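Local coordinates for mRNA-binding protein PUF3 (Saccharomyces cerevisiae, PDB 3K49) that binds recognition sequences in the 3' untranslated regions of mRNAs for mitochondrial proteins such as COX17, and promotes COX17 mRNA deadenylation and decay, at residues Val225-Asp233 and Asp242-Thr250; Leu170-Ser181 and Asp201-Phe212. One frame throughout, in Å; residues are numbered along the deposited sequence.

Contact 1: residues Val225-Asp233 and Asp242-Thr250; sequences VIQYVLQQD and DIKQEIIET. With nucleotides of chain B.
I247 lays its CG2 methyl against two residues of helix 222-230 at once: CD2 of L230 lies 3.5 Å from I247 CG2, and CG2 of I226 lies 3.7 Å from the same I247 methyl. The I226 and I247 side chains run side by side, pointing opposite ways. With CG1 beside its backbone N (chi1 -66°), I247 sends its other branch a different way, and CD1 ends 3.7 Å from V229 CG1. I248 CD1 also reaches L230 CD2. The short helical segments 225-230 and 242-250 meet at 118°, their axes 9.8 Å apart. This packing lies within Pumilio repeat 6 of the alpha-helical Pumilio homology domain.

K244 closes the polar end. Its fully extended chain passes L230 and brings NZ to the carbonyl O of Q232 at 3.1 Å, almost in line with that C=O. NZ is also bonded to Y274 O, at the end of helix 264-274, and weakly to L230 O. The lysine thus ties off carbonyls where helix 222-230 runs out, while branched aliphatic side chains pack on one side of that helix and Q227, on another, donates from NE2 to uracil O4 of U5 in RNA chain B at 2.6 Å.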
loop_
_atom_site.group_PDB
_atom_site.type_symbol
_atom_site.label_atom_id
_atom_site.label_comp_id
_atom_site.label_asym_id
_atom_site.label_seq_id
_atom_site.Cartn_x
_atom_site.Cartn_y
_atom_site.Cartn_z
ATOM N N VAL A 225 -6.678 6.291 -3.035
ATOM C CA VAL A 225 -6.804 7.297 -1.986
ATOM C C VAL A 225 -8.270 7.457 -1.613
ATOM O O VAL A 225 -8.621 7.657 -0.439
ATOM C CB VAL A 225 -6.265 8.668 -2.445
ATOM C CG1 VAL A 225 -6.401 9.699 -1.325
ATOM C CG2 VAL A 225 -4.823 8.551 -2.887
ATOM N N ILE A 226 -9.130 7.374 -2.626
ATOM C CA ILE A 226 -10.562 7.482 -2.402
ATOM C C ILE A 226 -11.016 6.296 -1.553
ATOM O O ILE A 226 -11.771 6.452 -0.599
ATOM C CB ILE A 226 -11.378 7.494 -3.741
ATOM C CG1 ILE A 226 -11.024 8.706 -4.615
ATOM C CG2 ILE A 226 -12.868 7.440 -3.453
ATOM C CD1 ILE A 226 -11.116 10.032 -3.881
ATOM N N GLN A 227 -10.559 5.106 -1.922
ATOM C CA GLN A 227 -10.948 3.894 -1.225
ATOM C C GLN A 227 -10.531 3.925 0.230
ATOM O O GLN A 227 -11.251 3.444 1.109
ATOM C CB GLN A 227 -10.345 2.686 -1.918
ATOM C CG GLN A 227 -10.897 2.502 -3.304
ATOM C CD GLN A 227 -10.410 1.235 -3.965
ATOM O OE1 GLN A 227 -10.782 0.125 -3.568
ATOM N NE2 GLN A 227 -9.593 1.393 -5.000
ATOM N N TYR A 228 -9.368 4.507 0.487
ATOM C CA TYR A 228 -8.881 4.585 1.850
ATOM C C TYR A 228 -9.763 5.516 2.664
ATOM O O TYR A 228 -10.049 5.232 3.817
ATOM C CB TYR A 228 -7.414 5.041 1.917
ATOM C CG TYR A 228 -6.964 5.256 3.340
ATOM C CD1 TYR A 228 -6.619 4.177 4.147
ATOM C CD2 TYR A 228 -6.930 6.535 3.890
ATOM C CE1 TYR A 228 -6.231 4.365 5.452
ATOM C CE2 TYR A 228 -6.544 6.736 5.195
ATOM C CZ TYR A 228 -6.199 5.646 5.975
ATOM O OH TYR A 228 -5.809 5.834 7.283
ATOM N N VAL A 229 -10.183 6.634 2.072
ATOM C CA VAL A 229 -11.118 7.535 2.748
ATOM C C VAL A 229 -12.471 6.873 2.998
ATOM O O VAL A 229 -13.057 7.039 4.064
ATOM C CB VAL A 229 -11.360 8.814 1.946
ATOM C CG1 VAL A 229 -12.333 9.705 2.689
ATOM C CG2 VAL A 229 -10.032 9.531 1.678
ATOM N N LEU A 230 -12.955 6.115 2.017
ATOM C CA LEU A 230 -14.236 5.413 2.134
ATOM C C LEU A 230 -14.274 4.407 3.279
ATOM O O LEU A 230 -15.318 4.196 3.899
ATOM C CB LEU A 230 -14.587 4.683 0.833
ATOM C CG LEU A 230 -15.082 5.504 -0.368
ATOM C CD1 LEU A 230 -15.281 4.601 -1.568
ATOM C CD2 LEU A 230 -16.368 6.208 -0.041
ATOM N N GLN A 231 -13.147 3.765 3.553
ATOM C CA GLN A 231 -13.163 2.683 4.521
ATOM C C GLN A 231 -12.900 3.152 5.940
ATOM O O GLN A 231 -12.824 2.341 6.858
ATOM C CB GLN A 231 -12.157 1.614 4.144
ATOM C CG GLN A 231 -10.806 1.831 4.747
ATOM C CD GLN A 231 -9.880 0.686 4.436
ATOM O OE1 GLN A 231 -10.171 -0.130 3.554
ATOM N NE2 GLN A 231 -8.760 0.609 5.155
ATOM N N GLN A 232 -12.765 4.458 6.123
ATOM C CA GLN A 232 -12.691 5.021 7.461
ATOM C C GLN A 232 -14.045 4.922 8.161
ATOM O O GLN A 232 -15.078 4.771 7.514
ATOM C CB GLN A 232 -12.248 6.475 7.396
ATOM C CG GLN A 232 -10.885 6.655 6.784
ATOM C CD GLN A 232 -9.818 5.902 7.542
ATOM O OE1 GLN A 232 -9.600 6.155 8.721
ATOM N NE2 GLN A 232 -9.132 4.984 6.863
ATOM N N ASP A 233 -14.035 5.003 9.488
ATOM C CA ASP A 233 -15.268 4.944 10.265
ATOM C C ASP A 233 -15.637 6.330 10.783
ATOM O O ASP A 233 -14.796 7.229 10.819
ATOM C CB ASP A 233 -15.126 3.954 11.422
ATOM C CG ASP A 233 -15.065 2.513 10.949
ATOM O OD1 ASP A 233 -15.414 2.257 9.777
ATOM O OD2 ASP A 233 -14.667 1.640 11.750
ATOM N N ASP A 242 -17.401 14.544 6.193
ATOM C CA ASP A 242 -17.851 15.367 5.077
ATOM C C ASP A 242 -17.315 14.868 3.732
ATOM O O ASP A 242 -18.068 14.771 2.760
ATOM C CB ASP A 242 -17.429 16.819 5.281
ATOM C CG ASP A 242 -18.184 17.496 6.406
ATOM O OD1 ASP A 242 -19.219 16.949 6.841
ATOM O OD2 ASP A 242 -17.743 18.575 6.855
ATOM N N ILE A 243 -16.021 14.554 3.665
ATOM C CA ILE A 243 -15.427 14.092 2.413
ATOM C C ILE A 243 -15.995 12.735 2.015
ATOM O O ILE A 243 -16.202 12.461 0.834
ATOM C CB ILE A 243 -13.896 13.992 2.514
ATOM C CG1 ILE A 243 -13.301 15.343 2.917
ATOM C CG2 ILE A 243 -13.302 13.510 1.198
ATOM C CD1 ILE A 243 -13.602 16.458 1.940
ATOM N N LYS A 244 -16.247 11.882 3.004
ATOM C CA LYS A 244 -16.821 10.576 2.705
ATOM C C LYS A 244 -18.203 10.724 2.078
ATOM O O LYS A 244 -18.597 9.928 1.228
ATOM C CB LYS A 244 -16.895 9.694 3.943
ATOM C CG LYS A 244 -17.327 8.272 3.626
ATOM C CD LYS A 244 -17.406 7.426 4.882
ATOM C CE LYS A 244 -17.908 6.017 4.599
ATOM N NZ LYS A 244 -17.629 5.113 5.769
ATOM N N GLN A 245 -18.927 11.755 2.497
ATOM C CA GLN A 245 -20.234 12.055 1.934
ATOM C C GLN A 245 -20.145 12.544 0.472
ATOM O O GLN A 245 -20.874 12.057 -0.394
ATOM C CB GLN A 245 -20.974 13.071 2.815
ATOM C CG GLN A 245 -22.402 13.405 2.355
ATOM C CD GLN A 245 -23.343 12.206 2.414
ATOM O OE1 GLN A 245 -23.171 11.318 3.238
ATOM N NE2 GLN A 245 -24.339 12.183 1.538
ATOM N N GLU A 246 -19.249 13.494 0.193
ATOM C CA GLU A 246 -19.050 13.984 -1.181
ATOM C C GLU A 246 -18.624 12.875 -2.128
ATOM O O GLU A 246 -18.830 12.962 -3.333
ATOM C CB GLU A 246 -18.011 15.115 -1.233
ATOM C CG GLU A 246 -18.117 16.077 -0.052
ATOM C CD GLU A 246 -16.881 16.941 0.148
ATOM O OE1 GLU A 246 -16.484 17.650 -0.809
ATOM O OE2 GLU A 246 -16.320 16.909 1.270
ATOM N N ILE A 247 -17.997 11.839 -1.586
ATOM C CA ILE A 247 -17.564 10.734 -2.423
ATOM C C ILE A 247 -18.780 9.898 -2.768
ATOM O O ILE A 247 -19.008 9.581 -3.929
ATOM C CB ILE A 247 -16.485 9.877 -1.748
ATOM C CG1 ILE A 247 -15.200 10.687 -1.559
ATOM C CG2 ILE A 247 -16.209 8.652 -2.585
ATOM C CD1 ILE A 247 -14.257 10.124 -0.498
ATOM N N ILE A 248 -19.565 9.560 -1.750
ATOM C CA ILE A 248 -20.827 8.870 -1.948
ATOM C C ILE A 248 -21.749 9.661 -2.900
ATOM O O ILE A 248 -22.294 9.126 -3.875
ATOM C CB ILE A 248 -21.566 8.697 -0.611
ATOM C CG1 ILE A 248 -20.730 7.876 0.376
ATOM C CG2 ILE A 248 -22.913 8.048 -0.838
ATOM C CD1 ILE A 248 -20.395 6.471 -0.105
ATOM N N GLU A 249 -21.930 10.942 -2.608
ATOM C CA GLU A 249 -22.800 11.772 -3.429
ATOM C C GLU A 249 -22.313 11.766 -4.856
ATOM O O GLU A 249 -23.117 11.623 -5.768
ATOM C CB GLU A 249 -22.898 13.194 -2.880
ATOM C CG GLU A 249 -23.711 13.274 -1.595
ATOM C CD GLU A 249 -23.432 14.542 -0.794
ATOM O OE1 GLU A 249 -22.392 15.197 -1.041
ATOM O OE2 GLU A 249 -24.253 14.878 0.092
ATOM N N THR A 250 -20.999 11.868 -5.048
ATOM C CA THR A 250 -20.443 11.890 -6.398
ATOM C C THR A 250 -20.626 10.556 -7.085
ATOM O O THR A 250 -20.917 10.510 -8.275
ATOM C CB THR A 250 -18.961 12.271 -6.419
ATOM O OG1 THR A 250 -18.784 13.550 -5.799
ATOM C CG2 THR A 250 -18.468 12.347 -7.849
ATOM P P U B 5 -6.631 -6.581 -13.915
ATOM O OP1 U B 5 -5.505 -6.391 -14.857
ATOM O OP2 U B 5 -6.634 -7.722 -12.964
ATOM O "O5'" U B 5 -6.820 -5.250 -13.058
ATOM C "C5'" U B 5 -6.046 -5.025 -11.894
ATOM C "C4'" U B 5 -5.665 -3.565 -11.836
ATOM O "O4'" U B 5 -6.824 -2.782 -11.478
ATOM C "C3'" U B 5 -4.640 -3.173 -10.794
ATOM O "O3'" U B 5 -3.333 -3.478 -11.280
ATOM C "C2'" U B 5 -4.875 -1.672 -10.725
ATOM O "O2'" U B 5 -4.273 -1.017 -11.817
ATOM C "C1'" U B 5 -6.401 -1.585 -10.862
ATOM N N1 U B 5 -7.133 -1.436 -9.587
ATOM C C2 U B 5 -7.399 -0.164 -9.143
ATOM O O2 U B 5 -7.056 0.831 -9.754
ATOM N N3 U B 5 -8.080 -0.092 -7.951
ATOM C C4 U B 5 -8.496 -1.140 -7.173
ATOM O O4 U B 5 -9.050 -0.914 -6.103
ATOM C C5 U B 5 -8.184 -2.434 -7.700
ATOM C C6 U B 5 -7.533 -2.535 -8.862
#

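Contact 2: residues Leu170-Ser181 and Asp201-Phe212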
loop_
_atom_site.group_PDB
_atom_site.type_symbol
_atom_site.label_atom_id
_atom_site.label_comp_id
_atom_site.label_asym_id
_atom_site.label_seq_id
_atom_site.Cartn_x
_atom_site.Cartn_y
_atom_site.Cartn_z
ATOM N N LEU A 170 4.590 17.364 5.607
ATOM C CA LEU A 170 3.405 18.008 5.046
ATOM C C LEU A 170 3.677 19.440 4.591
ATOM O O LEU A 170 3.207 19.862 3.533
ATOM C CB LEU A 170 2.237 17.985 6.034
ATOM C CG LEU A 170 0.898 18.093 5.319
ATOM C CD1 LEU A 170 0.777 16.953 4.333
ATOM C CD2 LEU A 170 -0.238 18.070 6.301
ATOM N N SER A 171 4.449 20.179 5.380
ATOM C CA SER A 171 4.746 21.563 5.050
ATOM C C SER A 171 5.442 21.654 3.700
ATOM O O SER A 171 5.387 22.688 3.043
ATOM C CB SER A 171 5.600 22.208 6.141
ATOM O OG SER A 171 6.976 21.924 5.954
ATOM N N SER A 172 6.090 20.570 3.286
ATOM C CA SER A 172 6.768 20.537 1.986
ATOM C C SER A 172 5.813 20.111 0.881
ATOM O O SER A 172 6.114 20.262 -0.297
ATOM C CB SER A 172 7.971 19.577 2.004
ATOM O OG SER A 172 8.963 19.990 2.930
ATOM N N LEU A 173 4.664 19.564 1.265
ATOM C CA LEU A 173 3.739 19.009 0.285
ATOM C C LEU A 173 2.625 19.969 -0.135
ATOM O O LEU A 173 2.042 19.808 -1.210
ATOM C CB LEU A 173 3.129 17.711 0.813
ATOM C CG LEU A 173 3.835 16.416 0.420
ATOM C CD1 LEU A 173 5.271 16.492 0.805
ATOM C CD2 LEU A 173 3.160 15.222 1.084
ATOM N N THR A 174 2.317 20.958 0.700
ATOM C CA THR A 174 1.158 21.805 0.431
ATOM C C THR A 174 1.299 22.440 -0.945
ATOM O O THR A 174 2.349 22.985 -1.280
ATOM C CB THR A 174 0.936 22.880 1.508
ATOM O OG1 THR A 174 1.983 23.857 1.435
ATOM C CG2 THR A 174 0.891 22.230 2.902
ATOM N N GLY A 175 0.241 22.335 -1.743
ATOM C CA GLY A 175 0.293 22.739 -3.133
ATOM C C GLY A 175 0.526 21.565 -4.069
ATOM O O GLY A 175 0.196 21.617 -5.259
ATOM N N HIS A 176 1.085 20.486 -3.534
ATOM C CA HIS A 176 1.434 19.349 -4.379
ATOM C C HIS A 176 0.568 18.128 -4.137
ATOM O O HIS A 176 0.699 17.127 -4.837
ATOM C CB HIS A 176 2.907 19.000 -4.211
ATOM C CG HIS A 176 3.824 20.174 -4.355
ATOM N ND1 HIS A 176 4.391 20.539 -5.558
ATOM C CD2 HIS A 176 4.280 21.070 -3.444
ATOM C CE1 HIS A 176 5.151 21.600 -5.382
ATOM N NE2 HIS A 176 5.106 21.941 -4.103
ATOM N N ILE A 177 -0.346 18.230 -3.178
ATOM C CA ILE A 177 -1.095 17.068 -2.701
ATOM C C ILE A 177 -1.953 16.381 -3.754
ATOM O O ILE A 177 -2.000 15.156 -3.796
ATOM C CB ILE A 177 -1.935 17.408 -1.458
ATOM C CG1 ILE A 177 -1.012 17.752 -0.288
ATOM C CG2 ILE A 177 -2.851 16.244 -1.081
ATOM C CD1 ILE A 177 -1.727 18.420 0.871
ATOM N N TYR A 178 -2.634 17.143 -4.607
ATOM C CA TYR A 178 -3.393 16.500 -5.678
ATOM C C TYR A 178 -2.466 15.780 -6.657
ATOM O O TYR A 178 -2.669 14.606 -6.990
ATOM C CB TYR A 178 -4.296 17.468 -6.447
ATOM C CG TYR A 178 -4.852 16.797 -7.682
ATOM C CD1 TYR A 178 -5.935 15.933 -7.593
ATOM C CD2 TYR A 178 -4.254 16.978 -8.929
ATOM C CE1 TYR A 178 -6.431 15.289 -8.711
ATOM C CE2 TYR A 178 -4.750 16.346 -10.063
ATOM C CZ TYR A 178 -5.843 15.504 -9.949
ATOM O OH TYR A 178 -6.339 14.869 -11.074
ATOM N N HIS A 179 -1.444 16.488 -7.117
ATOM C CA HIS A 179 -0.448 15.879 -7.982
ATOM C C HIS A 179 0.032 14.551 -7.395
ATOM O O HIS A 179 -0.010 13.520 -8.072
ATOM C CB HIS A 179 0.732 16.826 -8.183
ATOM C CG HIS A 179 1.823 16.259 -9.039
ATOM N ND1 HIS A 179 3.005 15.774 -8.517
ATOM C CD2 HIS A 179 1.913 16.097 -10.381
ATOM C CE1 HIS A 179 3.775 15.342 -9.500
ATOM N NE2 HIS A 179 3.135 15.527 -10.640
ATOM N N LEU A 180 0.464 14.575 -6.130
ATOM C CA LEU A 180 1.015 13.377 -5.484
ATOM C C LEU A 180 0.002 12.239 -5.397
ATOM O O LEU A 180 0.373 11.061 -5.461
ATOM C CB LEU A 180 1.544 13.686 -4.074
ATOM C CG LEU A 180 2.790 14.555 -3.930
ATOM C CD1 LEU A 180 3.039 14.890 -2.452
ATOM C CD2 LEU A 180 3.991 13.841 -4.552
ATOM N N SER A 181 -1.271 12.603 -5.249
ATOM C CA SER A 181 -2.346 11.624 -5.060
ATOM C C SER A 181 -2.671 10.865 -6.334
ATOM O O SER A 181 -3.395 9.871 -6.288
ATOM C CB SER A 181 -3.606 12.308 -4.537
ATOM O OG SER A 181 -3.347 12.918 -3.290
ATOM N N ASP A 201 -3.564 17.653 10.165
ATOM C CA ASP A 201 -2.862 17.192 8.970
ATOM C C ASP A 201 -3.858 16.635 7.965
ATOM O O ASP A 201 -3.789 16.950 6.780
ATOM C CB ASP A 201 -1.847 16.110 9.320
ATOM C CG ASP A 201 -0.712 16.628 10.188
ATOM O OD1 ASP A 201 -0.325 17.806 10.000
ATOM O OD2 ASP A 201 -0.211 15.852 11.049
ATOM N N GLN A 202 -4.784 15.804 8.443
ATOM C CA GLN A 202 -5.803 15.209 7.582
ATOM C C GLN A 202 -6.669 16.281 6.932
ATOM O O GLN A 202 -7.066 16.148 5.781
ATOM C CB GLN A 202 -6.673 14.223 8.362
ATOM C CG GLN A 202 -5.887 13.118 9.036
ATOM C CD GLN A 202 -6.764 12.147 9.792
ATOM O OE1 GLN A 202 -7.929 11.952 9.457
ATOM N NE2 GLN A 202 -6.206 11.527 10.813
ATOM N N GLU A 203 -6.955 17.344 7.677
ATOM C CA GLU A 203 -7.762 18.444 7.169
ATOM C C GLU A 203 -7.003 19.128 6.041
ATOM O O GLU A 203 -7.547 19.353 4.962
ATOM C CB GLU A 203 -8.115 19.415 8.298
ATOM C CG GLU A 203 -9.016 20.561 7.877
ATOM C CD GLU A 203 -9.347 21.496 9.022
ATOM O OE1 GLU A 203 -8.871 21.247 10.150
ATOM O OE2 GLU A 203 -10.082 22.479 8.794
ATOM N N SER A 204 -5.732 19.428 6.289
ATOM C CA SER A 204 -4.872 20.080 5.301
ATOM C C SER A 204 -4.770 19.289 3.998
ATOM O O SER A 204 -4.639 19.859 2.914
ATOM C CB SER A 204 -3.482 20.309 5.885
ATOM O OG SER A 204 -2.552 20.625 4.862
ATOM N N ILE A 205 -4.837 17.971 4.108
ATOM C CA ILE A 205 -4.716 17.105 2.943
ATOM C C ILE A 205 -6.033 16.971 2.181
ATOM O O ILE A 205 -6.054 16.966 0.954
ATOM C CB ILE A 205 -4.266 15.686 3.363
ATOM C CG1 ILE A 205 -2.770 15.663 3.702
ATOM C CG2 ILE A 205 -4.616 14.662 2.283
ATOM C CD1 ILE A 205 -2.307 14.349 4.198
ATOM N N LEU A 206 -7.122 16.814 2.926
ATOM C CA LEU A 206 -8.437 16.576 2.344
ATOM C C LEU A 206 -8.997 17.847 1.691
ATOM O O LEU A 206 -9.850 17.783 0.804
ATOM C CB LEU A 206 -9.395 16.050 3.410
ATOM C CG LEU A 206 -9.041 14.655 3.924
ATOM C CD1 LEU A 206 -9.951 14.259 5.086
ATOM C CD2 LEU A 206 -9.098 13.639 2.802
ATOM N N ASN A 207 -8.508 18.998 2.144
ATOM C CA ASN A 207 -8.852 20.279 1.546
ATOM C C ASN A 207 -8.303 20.454 0.128
ATOM O O ASN A 207 -8.931 21.087 -0.706
ATOM C CB ASN A 207 -8.366 21.424 2.439
ATOM C CG ASN A 207 -9.309 21.699 3.613
ATOM O OD1 ASN A 207 -10.372 21.078 3.734
ATOM N ND2 ASN A 207 -8.922 22.632 4.477
ATOM N N GLU A 208 -7.129 19.901 -0.141
ATOM C CA GLU A 208 -6.545 19.991 -1.474
ATOM C C GLU A 208 -7.127 18.937 -2.417
ATOM O O GLU A 208 -6.825 18.926 -3.612
ATOM C CB GLU A 208 -5.017 19.864 -1.417
ATOM C CG GLU A 208 -4.327 20.990 -0.662
ATOM C CD GLU A 208 -2.862 21.136 -1.045
ATOM O OE1 GLU A 208 -2.113 21.857 -0.341
ATOM O OE2 GLU A 208 -2.458 20.530 -2.060
ATOM N N LEU A 209 -7.963 18.052 -1.886
ATOM C CA LEU A 209 -8.527 16.984 -2.704
ATOM C C LEU A 209 -10.036 17.173 -2.921
ATOM O O LEU A 209 -10.605 16.652 -3.879
ATOM C CB LEU A 209 -8.275 15.623 -2.039
ATOM C CG LEU A 209 -6.852 15.211 -1.651
ATOM C CD1 LEU A 209 -6.840 13.768 -1.210
ATOM C CD2 LEU A 209 -5.903 15.404 -2.822
ATOM N N LYS A 210 -10.689 17.899 -2.017
ATOM C CA LYS A 210 -12.140 17.935 -2.004
ATOM C C LYS A 210 -12.778 18.675 -3.188
ATOM O O LYS A 210 -13.998 18.729 -3.292
ATOM C CB LYS A 210 -12.652 18.487 -0.674
ATOM C CG LYS A 210 -12.316 19.945 -0.396
ATOM C CD LYS A 210 -13.146 20.455 0.803
ATOM C CE LYS A 210 -12.795 21.884 1.174
ATOM N NZ LYS A 210 -13.203 22.222 2.552
ATOM N N ASP A 211 -11.961 19.229 -4.079
ATOM C CA ASP A 211 -12.476 19.869 -5.288
ATOM C C ASP A 211 -12.248 18.989 -6.511
ATOM O O ASP A 211 -12.596 19.365 -7.623
ATOM C CB ASP A 211 -11.833 21.249 -5.517
ATOM C CG ASP A 211 -12.278 22.294 -4.495
ATOM O OD1 ASP A 211 -11.591 23.333 -4.379
ATOM O OD2 ASP A 211 -13.308 22.087 -3.814
ATOM N N PHE A 212 -11.701 17.801 -6.303
ATOM C CA PHE A 212 -11.256 16.971 -7.417
ATOM C C PHE A 212 -11.640 15.501 -7.334
ATOM O O PHE A 212 -11.054 14.681 -8.037
ATOM C CB PHE A 212 -9.744 17.101 -7.565
ATOM C CG PHE A 212 -9.297 18.520 -7.751
ATOM C CD1 PHE A 212 -9.633 19.222 -8.911
ATOM C CD2 PHE A 212 -8.576 19.167 -6.764
ATOM C CE1 PHE A 212 -9.242 20.546 -9.090
ATOM C CE2 PHE A 212 -8.174 20.491 -6.933
ATOM C CZ PHE A 212 -8.509 21.182 -8.101
HETATM O O HOH W 1 -2.931 19.806 -4.873
#
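E208 OE1 accepts the backbone N-H of G175 at 2.8 Å through its syn lone pair, in a fairly straight bond (159°). The other oxygen, OE2, takes a weak bond from I177 N and a second from a water, 2.9 Å from OE2, which itself accepts from Y178 N. One carboxylate therefore gathers N-H groups around the start of helix 177-181, where the helix dipole would probably favour its negative charge. The extended glutamate lies roughly square across I177, with I177 CD1 3.5 Å from E208 CD. Shortened to an alanine, this residue would probably leave the G175 amide, and the weakly bonded I177 amide, without their carboxylate and open a gap beside I177.

Apolar groups pack around the carboxylate's neighbours. L170, its CG swung opposite the backbone N (chi1 -156°), sets CD1 3.8 Å from I205 CG1 and CD2 near S204. L209 CD2 touches I177 CG2 at 3.6 Å and also S181 OG, whose hydroxyl bonds back to I177 O. Farther along, the Y178 and F212 rings meet obliquely. Spanning the junctions of Pumilio repeats 4, 5 and 6, a helix and its following turn pack on an earlier interhelical turn, as in the stacked alpha-helical repeats of the Pumilio homology domain.

Overall arrangement
Contacts 1 and 2 follow one another along the chain within the Pumilio homology domain, their centres about 15 Å apart. Contact 1 is buried and joins helices 222-230 and 238-252 through branched aliphatic side chains, with one lysine serving carbonyl oxygens. Contact 2 is only partly buried, and there the roles turn round: a glutamate serves backbone N-H groups, with water taking part, where helix 199-207 runs beside the turn between helices 167-173 and 177-181. The two pack directly against each other, I243 of contact 1 resting on L206 of contact 2 and V225 meeting S181, so the two contacts share one stretch of the helical stack.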